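Local coordinates for protein glycerate 2-kinase (PDB 1X3L) that catalyses the ATP-dependent phosphorylation of D-glycerate to 2-phosphoglycerate, and can also use other nucleotides or pyrophosphate as phosphate donor, at residues N201-A206 / K212-F217; R170-K175 / E250-E255; Q309-R314 / F318-V323; D5-G10 / I380-T385. All blocks are in the same frame, centred on the assembly; numbering follows the deposited sequence.

Contact 1: N201-A206 / K212-F217. With SO4 (sulfate ion), chain B.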
loop_
_atom_site.group_PDB
_atom_site.type_symbol
_atom_site.label_atom_id
_atom_site.label_comp_id
_atom_site.label_asym_id
_atom_site.label_seq_id
_atom_site.Cartn_x
_atom_site.Cartn_y
_atom_site.Cartn_z
ATOM N N ASN A 201 8.351 -3.399 -1.080
ATOM C CA ASN A 201 9.113 -4.511 -0.524
ATOM C C ASN A 201 8.109 -5.449 0.147
ATOM O O ASN A 201 7.513 -5.113 1.172
ATOM C CB ASN A 201 10.138 -3.990 0.486
ATOM C CG ASN A 201 10.806 -5.102 1.270
ATOM O OD1 ASN A 201 11.039 -6.196 0.754
ATOM N ND2 ASN A 201 11.132 -4.819 2.524
ATOM N N LEU A 202 7.923 -6.623 -0.446
ATOM C CA LEU A 202 6.969 -7.608 0.052
ATOM C C LEU A 202 7.275 -8.173 1.440
ATOM O O LEU A 202 6.367 -8.607 2.152
ATOM C CB LEU A 202 6.844 -8.751 -0.959
ATOM C CG LEU A 202 6.463 -8.342 -2.392
ATOM C CD1 LEU A 202 6.399 -9.574 -3.286
ATOM C CD2 LEU A 202 5.119 -7.618 -2.386
ATOM N N GLU A 203 8.548 -8.172 1.821
ATOM C CA GLU A 203 8.957 -8.697 3.122
ATOM C C GLU A 203 8.284 -7.986 4.284
ATOM O O GLU A 203 8.068 -8.580 5.340
ATOM C CB GLU A 203 10.477 -8.588 3.292
ATOM C CG GLU A 203 11.260 -9.724 2.663
ATOM C CD GLU A 203 12.764 -9.579 2.852
ATOM O OE1 GLU A 203 13.193 -9.135 3.941
ATOM O OE2 GLU A 203 13.521 -9.923 1.919
ATOM N N ALA A 204 7.944 -6.720 4.078
ATOM C CA ALA A 204 7.324 -5.901 5.110
ATOM C C ALA A 204 5.807 -6.005 5.189
ATOM O O ALA A 204 5.239 -5.958 6.284
ATOM C CB ALA A 204 7.727 -4.435 4.912
ATOM N N ILE A 205 5.149 -6.143 4.042
ATOM C CA ILE A 205 3.689 -6.222 4.008
ATOM C C ILE A 205 3.132 -7.426 4.776
ATOM O O ILE A 205 3.360 -8.579 4.402
ATOM C CB ILE A 205 3.173 -6.246 2.552
ATOM C CG1 ILE A 205 3.644 -4.981 1.821
ATOM C CG2 ILE A 205 1.656 -6.323 2.541
ATOM C CD1 ILE A 205 3.230 -4.916 0.365
ATOM N N ALA A 206 2.404 -7.137 5.854
ATOM C CA ALA A 206 1.807 -8.158 6.713
ATOM C C ALA A 206 2.884 -9.075 7.285
ATOM O O ALA A 206 2.589 -10.160 7.785
ATOM C CB ALA A 206 0.780 -8.980 5.932
ATOM N N LYS A 212 10.031 -15.129 1.140
ATOM C CA LYS A 212 11.222 -15.554 1.857
ATOM C C LYS A 212 11.618 -14.565 2.941
ATOM O O LYS A 212 11.301 -13.379 2.866
ATOM C CB LYS A 212 12.392 -15.739 0.887
ATOM C CG LYS A 212 12.167 -16.830 -0.153
ATOM C CD LYS A 212 13.449 -17.148 -0.921
ATOM C CE LYS A 212 13.903 -15.972 -1.773
ATOM N NZ LYS A 212 12.859 -15.584 -2.767
ATOM N N ASP A 213 12.296 -15.081 3.959
ATOM C CA ASP A 213 12.800 -14.280 5.067
ATOM C C ASP A 213 14.232 -14.740 5.325
ATOM O O ASP A 213 14.461 -15.799 5.912
ATOM C CB ASP A 213 11.965 -14.475 6.332
ATOM C CG ASP A 213 12.663 -13.936 7.572
ATOM O OD1 ASP A 213 13.441 -12.965 7.440
ATOM O OD2 ASP A 213 12.437 -14.471 8.680
ATOM N N PRO A 214 15.215 -13.948 4.874
ATOM C CA PRO A 214 16.631 -14.277 5.054
ATOM C C PRO A 214 17.134 -14.228 6.496
ATOM O O PRO A 214 18.149 -14.841 6.810
ATOM C CB PRO A 214 17.334 -13.260 4.154
ATOM C CG PRO A 214 16.439 -12.071 4.254
ATOM C CD PRO A 214 15.059 -12.689 4.124
ATOM N N THR A 215 16.439 -13.509 7.375
ATOM C CA THR A 215 16.881 -13.427 8.765
ATOM C C THR A 215 16.781 -14.790 9.458
ATOM O O THR A 215 16.025 -15.669 9.031
ATOM C CB THR A 215 16.076 -12.380 9.565
ATOM O OG1 THR A 215 14.716 -12.806 9.695
ATOM C CG2 THR A 215 16.123 -11.034 8.854
ATOM N N THR A 216 17.544 -14.956 10.531
ATOM C CA THR A 216 17.582 -16.217 11.257
ATOM C C THR A 216 17.305 -16.056 12.742
ATOM O O THR A 216 17.150 -14.940 13.239
ATOM C CB THR A 216 18.965 -16.857 11.121
ATOM O OG1 THR A 216 19.941 -15.972 11.684
ATOM C CG2 THR A 216 19.305 -17.098 9.659
ATOM N N PHE A 217 17.249 -17.185 13.445
ATOM C CA PHE A 217 17.028 -17.180 14.887
ATOM C C PHE A 217 18.219 -16.481 15.530
ATOM O O PHE A 217 18.080 -15.767 16.520
ATOM C CB PHE A 217 16.924 -18.613 15.422
ATOM C CG PHE A 217 15.595 -19.265 15.162
ATOM C CD1 PHE A 217 14.447 -18.807 15.793
ATOM C CD2 PHE A 217 15.489 -20.336 14.279
ATOM C CE1 PHE A 217 13.212 -19.401 15.552
ATOM C CE2 PHE A 217 14.259 -20.938 14.032
ATOM C CZ PHE A 217 13.117 -20.470 14.669
HETATM S S SO4 B . 1.170 -4.207 7.950
HETATM O O1 SO4 B . 2.327 -4.945 7.417
HETATM O O2 SO4 B . 1.662 -3.103 8.790
HETATM O O3 SO4 B . 0.317 -5.102 8.755
HETATM O O4 SO4 B . 0.373 -3.663 6.837
#
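Glu203 lays its side chain over the loop 212-217, its CG 3.7 Å from the carbonyl O of Lys212 and its carboxylate against the Pro214 ring. With CG anti to its carbonyl carbon (chi1 -83°) and the chain extended beyond, the carboxylate arrives at the ring CD, where OE2 lies 3.9 Å from Pro214 CD. No hydrogen bond crosses between the segments; the touch is van der Waals packing at the surface. The receiving loop is held from within. Asp213 OD1 takes Thr215 OG1 on its syn lone pair at 2.6 Å, while Thr215 N reaches the same oxygen at 3.0 Å from above the carboxylate plane. Two donors thus fix the rotation of the carboxylate, whose other oxygen, OD2, is hydrogen-bonded to Thr252 OG1. Lys212 turns its ammonium away to a salt bridge with Asp256. At the far end of 201-206, Ala206 N donates to sulfate O1 at 2.7 Å, and Gly132 N and Ser134 N also bind this anion through backbone amides; the sulfate probably came from the crystallisation liquor. All this lies in the loop joining strand 188-194 to helix 217-226, with an Asx turn at Asp213 just ahead of the helix N-cap, Thr216.

Contact 2: R170-K175 / E250-E255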
loop_
_atom_site.group_PDB
_atom_site.type_symbol
_atom_site.label_atom_id
_atom_site.label_comp_id
_atom_site.label_asym_id
_atom_site.label_seq_id
_atom_site.Cartn_x
_atom_site.Cartn_y
_atom_site.Cartn_z
ATOM N N ARG A 170 9.861 -10.575 15.311
ATOM C CA ARG A 170 8.459 -10.978 15.200
ATOM C C ARG A 170 8.254 -12.150 14.242
ATOM O O ARG A 170 7.451 -13.050 14.513
ATOM C CB ARG A 170 7.579 -9.794 14.769
ATOM C CG ARG A 170 7.485 -8.667 15.805
ATOM C CD ARG A 170 6.433 -7.604 15.443
ATOM N NE ARG A 170 6.657 -7.017 14.122
ATOM C CZ ARG A 170 6.147 -7.496 12.989
ATOM N NH1 ARG A 170 5.368 -8.570 13.005
ATOM N NH2 ARG A 170 6.430 -6.909 11.834
ATOM N N LYS A 171 8.977 -12.147 13.125
ATOM C CA LYS A 171 8.856 -13.237 12.163
ATOM C C LYS A 171 9.294 -14.572 12.768
ATOM O O LYS A 171 8.798 -15.630 12.371
ATOM C CB LYS A 171 9.683 -12.948 10.905
ATOM C CG LYS A 171 9.093 -11.857 10.012
ATOM C CD LYS A 171 9.917 -11.644 8.744
ATOM C CE LYS A 171 9.255 -10.598 7.852
ATOM N NZ LYS A 171 9.876 -10.519 6.504
ATOM N N HIS A 172 10.212 -14.524 13.731
ATOM C CA HIS A 172 10.701 -15.751 14.355
ATOM C C HIS A 172 9.940 -16.240 15.587
ATOM O O HIS A 172 10.405 -17.139 16.283
ATOM C CB HIS A 172 12.195 -15.626 14.676
ATOM C CG HIS A 172 13.070 -15.703 13.463
ATOM N ND1 HIS A 172 13.275 -14.629 12.622
ATOM C CD2 HIS A 172 13.724 -16.748 12.901
ATOM C CE1 HIS A 172 14.013 -15.010 11.595
ATOM N NE2 HIS A 172 14.297 -16.291 11.739
ATOM N N ILE A 173 8.778 -15.651 15.860
ATOM C CA ILE A 173 7.950 -16.089 16.984
ATOM C C ILE A 173 6.501 -16.154 16.530
ATOM O O ILE A 173 5.574 -16.119 17.340
ATOM C CB ILE A 173 8.056 -15.158 18.211
ATOM C CG1 ILE A 173 7.749 -13.714 17.818
ATOM C CG2 ILE A 173 9.437 -15.287 18.835
ATOM C CD1 ILE A 173 7.772 -12.758 18.994
ATOM N N SER A 174 6.328 -16.261 15.217
ATOM C CA SER A 174 5.015 -16.354 14.605
ATOM C C SER A 174 4.950 -17.608 13.742
ATOM O O SER A 174 5.898 -17.930 13.034
ATOM C CB SER A 174 4.750 -15.126 13.732
ATOM O OG SER A 174 3.619 -15.335 12.902
ATOM N N LYS A 175 3.822 -18.306 13.785
ATOM C CA LYS A 175 3.661 -19.521 13.002
ATOM C C LYS A 175 3.216 -19.270 11.563
ATOM O O LYS A 175 3.183 -20.198 10.755
ATOM C CB LYS A 175 2.665 -20.457 13.697
ATOM C CG LYS A 175 3.131 -20.924 15.075
ATOM C CD LYS A 175 2.190 -21.963 15.686
ATOM C CE LYS A 175 2.129 -23.239 14.855
ATOM N NZ LYS A 175 1.212 -24.250 15.469
ATOM N N GLU A 250 11.439 -25.270 12.990
ATOM C CA GLU A 250 11.779 -24.811 11.654
ATOM C C GLU A 250 12.059 -23.322 11.561
ATOM O O GLU A 250 11.492 -22.507 12.290
ATOM C CB GLU A 250 10.680 -25.207 10.665
ATOM C CG GLU A 250 10.449 -26.718 10.602
ATOM C CD GLU A 250 9.400 -27.118 9.575
ATOM O OE1 GLU A 250 8.607 -26.244 9.151
ATOM O OE2 GLU A 250 9.363 -28.313 9.201
ATOM N N GLU A 251 12.961 -22.986 10.652
ATOM C CA GLU A 251 13.365 -21.614 10.402
ATOM C C GLU A 251 12.288 -20.968 9.520
ATOM O O GLU A 251 11.393 -21.661 9.027
ATOM C CB GLU A 251 14.726 -21.637 9.691
ATOM C CG GLU A 251 15.291 -20.293 9.313
ATOM C CD GLU A 251 15.559 -19.403 10.506
ATOM O OE1 GLU A 251 16.559 -19.628 11.231
ATOM O OE2 GLU A 251 14.757 -18.476 10.713
ATOM N N THR A 252 12.345 -19.647 9.352
ATOM C CA THR A 252 11.384 -18.968 8.485
ATOM C C THR A 252 11.787 -19.367 7.063
ATOM O O THR A 252 12.907 -19.834 6.849
ATOM C CB THR A 252 11.451 -17.432 8.647
ATOM O OG1 THR A 252 12.819 -17.007 8.663
ATOM C CG2 THR A 252 10.773 -16.996 9.942
ATOM N N LEU A 253 10.885 -19.201 6.099
ATOM C CA LEU A 253 11.166 -19.582 4.717
ATOM C C LEU A 253 12.466 -18.979 4.186
ATOM O O LEU A 253 12.657 -17.764 4.216
ATOM C CB LEU A 253 10.002 -19.176 3.803
ATOM C CG LEU A 253 10.172 -19.586 2.338
ATOM C CD1 LEU A 253 10.292 -21.099 2.251
ATOM C CD2 LEU A 253 8.998 -19.099 1.512
ATOM N N LYS A 254 13.351 -19.838 3.691
ATOM C CA LYS A 254 14.641 -19.402 3.164
ATOM C C LYS A 254 14.747 -19.549 1.647
ATOM O O LYS A 254 15.472 -18.800 0.998
ATOM C CB LYS A 254 15.771 -20.205 3.827
ATOM C CG LYS A 254 15.942 -19.941 5.319
ATOM C CD LYS A 254 16.620 -18.600 5.574
ATOM C CE LYS A 254 16.548 -18.213 7.043
ATOM N NZ LYS A 254 15.141 -17.928 7.467
ATOM N N GLU A 255 14.014 -20.504 1.086
ATOM C CA GLU A 255 14.060 -20.765 -0.347
ATOM C C GLU A 255 12.729 -20.493 -1.044
ATOM O O GLU A 255 11.690 -20.362 -0.398
ATOM C CB GLU A 255 14.450 -22.224 -0.589
ATOM C CG GLU A 255 15.747 -22.658 0.078
ATOM C CD GLU A 255 16.976 -22.159 -0.654
ATOM O OE1 GLU A 255 17.176 -22.566 -1.819
ATOM O OE2 GLU A 255 17.741 -21.362 -0.069
#
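Glu251 OE2 is gripped by three groups: the imidazole of His172, a backbone amide and an ammonium. The bond from His172 NE2 to Glu251 OE2 is modelled unusually short, at 2.5 Å, and its exact length is doubtful; it is also bent, with an N-H...O angle of 131°. OE2 sits at the ring edge while the carboxylate is turned 72° from the ring plane. Thr252 N donates to OE2 at 3.0 Å on the anti side, somewhat out of the carboxylate plane and nearly straight. Lys254 NZ adds a salt bridge at 3.3 Å to Glu251 OE2, and its positive charge probably helps to stabilise the carboxylate; the same ammonium also donates to the carbonyls of Thr252, Asp213 and Thr215. A bend at chi2 folds the Glu251 carboxylate back toward its own chain. Thr252 meets the imidazole differently: its CG2 stands over the ring, 4.1 Å from the His172 ring centroid and close to the normal, a CH-pi contact. The same methyl lies 3.4 Å from Lys171 O. At its other nitrogen, His172 ND1 donates to Thr168 O, so the orientation of the imidazole is fixed. His172 is where the chain leaves helix 163-171, and the contact joins that helix end to the loop between helix 235-246 and strand 260-266, while the ring of Phe217, opening helix 217-226, meets His172 edge-to-face.

Contact 3: Q309-R314 / F318-V323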
loop_
_atom_site.group_PDB
_atom_site.type_symbol
_atom_site.label_atom_id
_atom_site.label_comp_id
_atom_site.label_asym_id
_atom_site.label_seq_id
_atom_site.Cartn_x
_atom_site.Cartn_y
_atom_site.Cartn_z
ATOM N N GLN A 309 8.141 24.203 -15.843
ATOM C CA GLN A 309 8.604 25.468 -16.413
ATOM C C GLN A 309 9.470 25.233 -17.651
ATOM O O GLN A 309 9.280 25.866 -18.689
ATOM C CB GLN A 309 9.457 26.247 -15.412
ATOM C CG GLN A 309 8.721 27.016 -14.355
ATOM C CD GLN A 309 9.673 27.870 -13.529
ATOM O OE1 GLN A 309 10.525 27.351 -12.802
ATOM N NE2 GLN A 309 9.542 29.185 -13.651
ATOM N N GLU A 310 10.436 24.332 -17.515
ATOM C CA GLU A 310 11.363 24.009 -18.594
ATOM C C GLU A 310 10.613 23.485 -19.823
ATOM O O GLU A 310 10.907 23.872 -20.952
ATOM C CB GLU A 310 12.371 22.966 -18.101
ATOM C CG GLU A 310 13.634 22.830 -18.940
ATOM C CD GLU A 310 14.545 24.052 -18.856
ATOM O OE1 GLU A 310 14.422 24.846 -17.893
ATOM O OE2 GLU A 310 15.400 24.210 -19.756
ATOM N N ILE A 311 9.644 22.609 -19.588
ATOM C CA ILE A 311 8.844 22.025 -20.662
ATOM C C ILE A 311 8.045 23.091 -21.420
ATOM O O ILE A 311 8.066 23.139 -22.649
ATOM C CB ILE A 311 7.869 20.947 -20.092
ATOM C CG1 ILE A 311 8.673 19.729 -19.614
ATOM C CG2 ILE A 311 6.827 20.538 -21.148
ATOM C CD1 ILE A 311 7.836 18.647 -18.971
ATOM N N ALA A 312 7.348 23.950 -20.683
ATOM C CA ALA A 312 6.543 24.995 -21.305
ATOM C C ALA A 312 7.402 26.078 -21.952
ATOM O O ALA A 312 7.001 26.704 -22.935
ATOM C CB ALA A 312 5.618 25.623 -20.268
ATOM N N GLU A 313 8.595 26.282 -21.408
ATOM C CA GLU A 313 9.486 27.316 -21.908
ATOM C C GLU A 313 10.398 26.898 -23.061
ATOM O O GLU A 313 10.575 27.660 -24.009
ATOM C CB GLU A 313 10.344 27.846 -20.754
ATOM C CG GLU A 313 11.162 29.087 -21.077
ATOM C CD GLU A 313 10.297 30.323 -21.252
ATOM O OE1 GLU A 313 9.454 30.586 -20.365
ATOM O OE2 GLU A 313 10.461 31.031 -22.270
ATOM N N ARG A 314 10.965 25.696 -22.985
ATOM C CA ARG A 314 11.901 25.227 -24.010
ATOM C C ARG A 314 11.599 23.877 -24.652
ATOM O O ARG A 314 12.372 23.405 -25.486
ATOM C CB ARG A 314 13.306 25.172 -23.413
ATOM C CG ARG A 314 13.799 26.489 -22.838
ATOM C CD ARG A 314 14.861 26.243 -21.779
ATOM N NE ARG A 314 15.461 27.478 -21.272
ATOM C CZ ARG A 314 16.356 28.200 -21.938
ATOM N NH1 ARG A 314 16.760 27.813 -23.141
ATOM N NH2 ARG A 314 16.853 29.304 -21.395
ATOM N N PHE A 318 10.841 17.192 -22.318
ATOM C CA PHE A 318 9.826 16.677 -23.240
ATOM C C PHE A 318 9.080 17.832 -23.904
ATOM O O PHE A 318 8.989 18.921 -23.339
ATOM C CB PHE A 318 8.786 15.825 -22.501
ATOM C CG PHE A 318 9.370 14.805 -21.574
ATOM C CD1 PHE A 318 9.207 14.930 -20.197
ATOM C CD2 PHE A 318 10.068 13.707 -22.073
ATOM C CE1 PHE A 318 9.729 13.975 -19.325
ATOM C CE2 PHE A 318 10.593 12.746 -21.209
ATOM C CZ PHE A 318 10.421 12.884 -19.829
ATOM N N GLU A 319 8.542 17.587 -25.095
ATOM C CA GLU A 319 7.762 18.589 -25.822
ATOM C C GLU A 319 6.286 18.410 -25.468
ATOM O O GLU A 319 5.789 17.285 -25.440
ATOM C CB GLU A 319 7.899 18.393 -27.340
ATOM C CG GLU A 319 9.257 18.720 -27.949
ATOM C CD GLU A 319 9.548 20.213 -27.996
ATOM O OE1 GLU A 319 8.615 21.022 -27.782
ATOM O OE2 GLU A 319 10.716 20.578 -28.258
ATOM N N PRO A 320 5.564 19.512 -25.187
ATOM C CA PRO A 320 4.137 19.373 -24.856
ATOM C C PRO A 320 3.443 18.921 -26.147
ATOM O O PRO A 320 3.998 19.091 -27.230
ATOM C CB PRO A 320 3.721 20.793 -24.472
ATOM C CG PRO A 320 5.013 21.469 -24.090
ATOM C CD PRO A 320 5.997 20.915 -25.082
ATOM N N PRO A 321 2.232 18.341 -26.057
ATOM C CA PRO A 321 1.439 18.063 -24.854
ATOM C C PRO A 321 2.008 16.850 -24.147
ATOM O O PRO A 321 2.238 15.810 -24.766
ATOM C CB PRO A 321 0.045 17.805 -25.413
ATOM C CG PRO A 321 0.343 17.114 -26.712
ATOM C CD PRO A 321 1.494 17.940 -27.272
ATOM N N VAL A 322 2.229 16.970 -22.845
ATOM C CA VAL A 322 2.816 15.863 -22.119
ATOM C C VAL A 322 2.262 15.724 -20.712
ATOM O O VAL A 322 1.770 16.690 -20.125
ATOM C CB VAL A 322 4.355 16.034 -22.080
ATOM C CG1 VAL A 322 4.712 17.334 -21.365
ATOM C CG2 VAL A 322 5.015 14.840 -21.413
ATOM N N VAL A 323 2.306 14.499 -20.202
ATOM C CA VAL A 323 1.857 14.191 -18.852
ATOM C C VAL A 323 3.015 13.524 -18.117
ATOM O O VAL A 323 3.625 12.579 -18.632
ATOM C CB VAL A 323 0.664 13.211 -18.849
ATOM C CG1 VAL A 323 0.375 12.751 -17.424
ATOM C CG2 VAL A 323 -0.567 13.885 -19.440
#
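Ile311 turns CG1 beside its backbone N (chi1 -69°) and leaves CG2 anti to that nitrogen, and with chi2 extended at 177° the two branches spread over 318-323. The CG2 methyl takes most of the contacts. It lies 3.6 Å from Pro320 CG and rests on the carbonyl O of Phe318 at 3.5 Å. Val322 CG1 is 3.8 Å from the same Ile311 CG2. The longer branch carries CD1 to the rim of the Phe318 ring, where Ile311 CD1 stays near the ring plane at 4.1 Å from Phe318 CD1; its second neighbour is Val322 CG1. Pro320 and Ile311 slide past one another in opposite directions, whereas Val322 and Phe318 each cross the isoleucine at a slant. In Val322, CG1 sits between the backbone N and the carbonyl carbon (chi1 61°), a rotamer that faces this methyl toward both Ile311 branches. A single branched side chain of helix 297-314 therefore packs against the return of the chain into strand 322-328. Val433 of the adjacent strand 427-435 touches Ile311, Pro320 and Val322, and Tyr287 stacks on Phe318. No hydrogen bond or salt bridge passes between the segments: the chemistry is largely apolar, with backbone carbonyls touched by hydrocarbon, so between these two segments the fit is set by shape, not by directional bonds.

Contact 4: D5-G10 / I380-T385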
loop_
_atom_site.group_PDB
_atom_site.type_symbol
_atom_site.label_atom_id
_atom_site.label_comp_id
_atom_site.label_asym_id
_atom_site.label_seq_id
_atom_site.Cartn_x
_atom_site.Cartn_y
_atom_site.Cartn_z
ATOM N N ASP A 5 -11.175 20.360 -21.149
ATOM C CA ASP A 5 -10.376 21.381 -20.484
ATOM C C ASP A 5 -9.263 20.587 -19.802
ATOM O O ASP A 5 -9.405 19.384 -19.582
ATOM C CB ASP A 5 -11.185 22.125 -19.416
ATOM C CG ASP A 5 -12.288 22.982 -20.005
ATOM O OD1 ASP A 5 -12.044 23.661 -21.027
ATOM O OD2 ASP A 5 -13.399 22.992 -19.432
ATOM N N ILE A 6 -8.167 21.250 -19.458
ATOM C CA ILE A 6 -7.067 20.553 -18.814
ATOM C C ILE A 6 -7.507 19.957 -17.465
ATOM O O ILE A 6 -6.992 18.923 -17.043
ATOM C CB ILE A 6 -5.844 21.505 -18.639
ATOM C CG1 ILE A 6 -4.603 20.700 -18.252
ATOM C CG2 ILE A 6 -6.148 22.584 -17.595
ATOM C CD1 ILE A 6 -3.301 21.499 -18.382
ATOM N N ARG A 7 -8.476 20.592 -16.808
ATOM C CA ARG A 7 -8.969 20.108 -15.518
ATOM C C ARG A 7 -9.752 18.801 -15.620
ATOM O O ARG A 7 -9.607 17.925 -14.764
ATOM C CB ARG A 7 -9.831 21.167 -14.832
ATOM C CG ARG A 7 -10.381 20.717 -13.485
ATOM C CD ARG A 7 -10.698 21.905 -12.602
ATOM N NE ARG A 7 -9.514 22.745 -12.455
ATOM C CZ ARG A 7 -9.081 23.237 -11.301
ATOM N NH1 ARG A 7 -9.735 22.976 -10.175
ATOM N NH2 ARG A 7 -7.986 23.983 -11.280
ATOM N N GLU A 8 -10.587 18.669 -16.649
ATOM C CA GLU A 8 -11.343 17.435 -16.830
ATOM C C GLU A 8 -10.341 16.311 -17.087
ATOM O O GLU A 8 -10.513 15.198 -16.607
ATOM C CB GLU A 8 -12.317 17.540 -18.013
ATOM C CG GLU A 8 -12.804 16.171 -18.517
ATOM C CD GLU A 8 -13.941 16.262 -19.539
ATOM O OE1 GLU A 8 -14.184 17.357 -20.080
ATOM O OE2 GLU A 8 -14.590 15.225 -19.799
ATOM N N ILE A 9 -9.288 16.610 -17.839
ATOM C CA ILE A 9 -8.273 15.603 -18.127
ATOM C C ILE A 9 -7.605 15.167 -16.828
ATOM O O ILE A 9 -7.497 13.971 -16.540
ATOM C CB ILE A 9 -7.205 16.139 -19.096
ATOM C CG1 ILE A 9 -7.831 16.365 -20.474
ATOM C CG2 ILE A 9 -6.041 15.150 -19.191
ATOM C CD1 ILE A 9 -6.922 17.078 -21.467
ATOM N N GLY A 10 -7.171 16.145 -16.039
ATOM C CA GLY A 10 -6.525 15.833 -14.776
ATOM C C GLY A 10 -7.394 14.978 -13.866
ATOM O O GLY A 10 -6.932 13.974 -13.322
ATOM N N ILE A 380 -5.167 20.664 -6.337
ATOM C CA ILE A 380 -5.178 20.706 -7.793
ATOM C C ILE A 380 -5.080 22.178 -8.181
ATOM O O ILE A 380 -5.905 22.994 -7.778
ATOM C CB ILE A 380 -6.465 20.035 -8.371
ATOM C CG1 ILE A 380 -6.479 20.154 -9.895
ATOM C CG2 ILE A 380 -7.722 20.655 -7.751
ATOM C CD1 ILE A 380 -7.599 19.339 -10.568
ATOM N N VAL A 381 -4.044 22.508 -8.947
ATOM C CA VAL A 381 -3.787 23.880 -9.357
ATOM C C VAL A 381 -3.423 23.952 -10.831
ATOM O O VAL A 381 -2.987 22.965 -11.421
ATOM C CB VAL A 381 -2.605 24.474 -8.546
ATOM C CG1 VAL A 381 -2.949 24.525 -7.053
ATOM C CG2 VAL A 381 -1.356 23.615 -8.756
ATOM N N ASP A 382 -3.607 25.121 -11.431
ATOM C CA ASP A 382 -3.253 25.296 -12.830
ATOM C C ASP A 382 -2.520 26.617 -13.010
ATOM O O ASP A 382 -2.149 27.259 -12.027
ATOM C CB ASP A 382 -4.493 25.235 -13.730
ATOM C CG ASP A 382 -5.563 26.234 -13.334
ATOM O OD1 ASP A 382 -5.208 27.378 -12.980
ATOM O OD2 ASP A 382 -6.761 25.874 -13.386
ATOM N N GLY A 383 -2.309 27.013 -14.264
ATOM C CA GLY A 383 -1.601 28.252 -14.553
ATOM C C GLY A 383 -2.290 29.541 -14.133
ATOM O O GLY A 383 -1.684 30.619 -14.185
ATOM N N THR A 384 -3.547 29.452 -13.716
ATOM C CA THR A 384 -4.272 30.646 -13.292
ATOM C C THR A 384 -4.321 30.772 -11.774
ATOM O O THR A 384 -4.671 31.828 -11.246
ATOM C CB THR A 384 -5.731 30.630 -13.762
ATOM O OG1 THR A 384 -6.470 29.700 -12.962
ATOM C CG2 THR A 384 -5.824 30.229 -15.226
ATOM N N THR A 385 -3.969 29.698 -11.076
ATOM C CA THR A 385 -4.052 29.685 -9.619
ATOM C C THR A 385 -3.255 30.733 -8.851
ATOM O O THR A 385 -3.796 31.387 -7.956
ATOM C CB THR A 385 -3.690 28.304 -9.061
ATOM O OG1 THR A 385 -4.500 27.304 -9.701
ATOM C CG2 THR A 385 -3.956 28.267 -7.561
HETATM O O HOH W 1 -7.532 25.091 -9.002
#
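Arg7 reaches from the first turn of helix 6-20 to Asp382 at the end of strand 378-382, and its torsions explain the span. CG lies anti to the backbone N (chi1 180°), the chain runs on nearly extended, and a bend at chi3 (-55°) swings the guanidinium over Ile380 and beside the aspartate. There NH2 of Arg7 donates to OD2 of Asp382 at 3.1 Å, a hydrogen bond within a salt bridge. It is a tilted one: the guanidinium and carboxylate planes stand 65° apart, and the nitrogen meets the oxygen from above the carboxylate plane. The same NH2 gives a bond of 2.6 Å to water 1, at the guanidinium edge, and that water donates to Ile380 O. Ile380 lends its hydrocarbon to the flat group, its CD1 over one face toward the rim and its CG2 3.9 Å from Arg7 NH1.

The other carboxylate oxygen faces the turn ahead. Asp382 CG occupies the position between backbone N and carbonyl carbon, which lets OD1 accept from Thr384 N at 2.8 Å and from Thr384 OG1 at 2.6 Å; Thr385 N adds a weak bond. In return Asp382 N donates to Thr385 OG1 at 2.9 Å, nearly straight. With OD1 committed to the turn and OD2 to the arginine, the aspartate serves both sides at once. Asp382 and Thr385 form a capping box at the start of helix 385-391, in the MOFRL part of the chain, and through Arg7 the N-terminal helix is tied to it.

How the contacts relate
The four contacts fall into two pairs in separate regions of the fold. Contacts 1 and 2 have centres 9 Å apart and touch directly through Asp213, Thr215 and Thr216 against His172, Thr252 and Leu253; contact 1 is nested in the loop that contact 2 closes. Contacts 3 and 4, with centres 15 Å apart, do not touch but reach the same mixed sheet, through strands 322-328 and 378-382. The centres of contacts 3 and 4 lie about 50 Å from that of contact 2. Contact 4, pairing residues 5-10 with 380-385, encloses all the others along the chain, so the N-terminal helix returns to this sheet and joins the start of the chain to its C-terminal part.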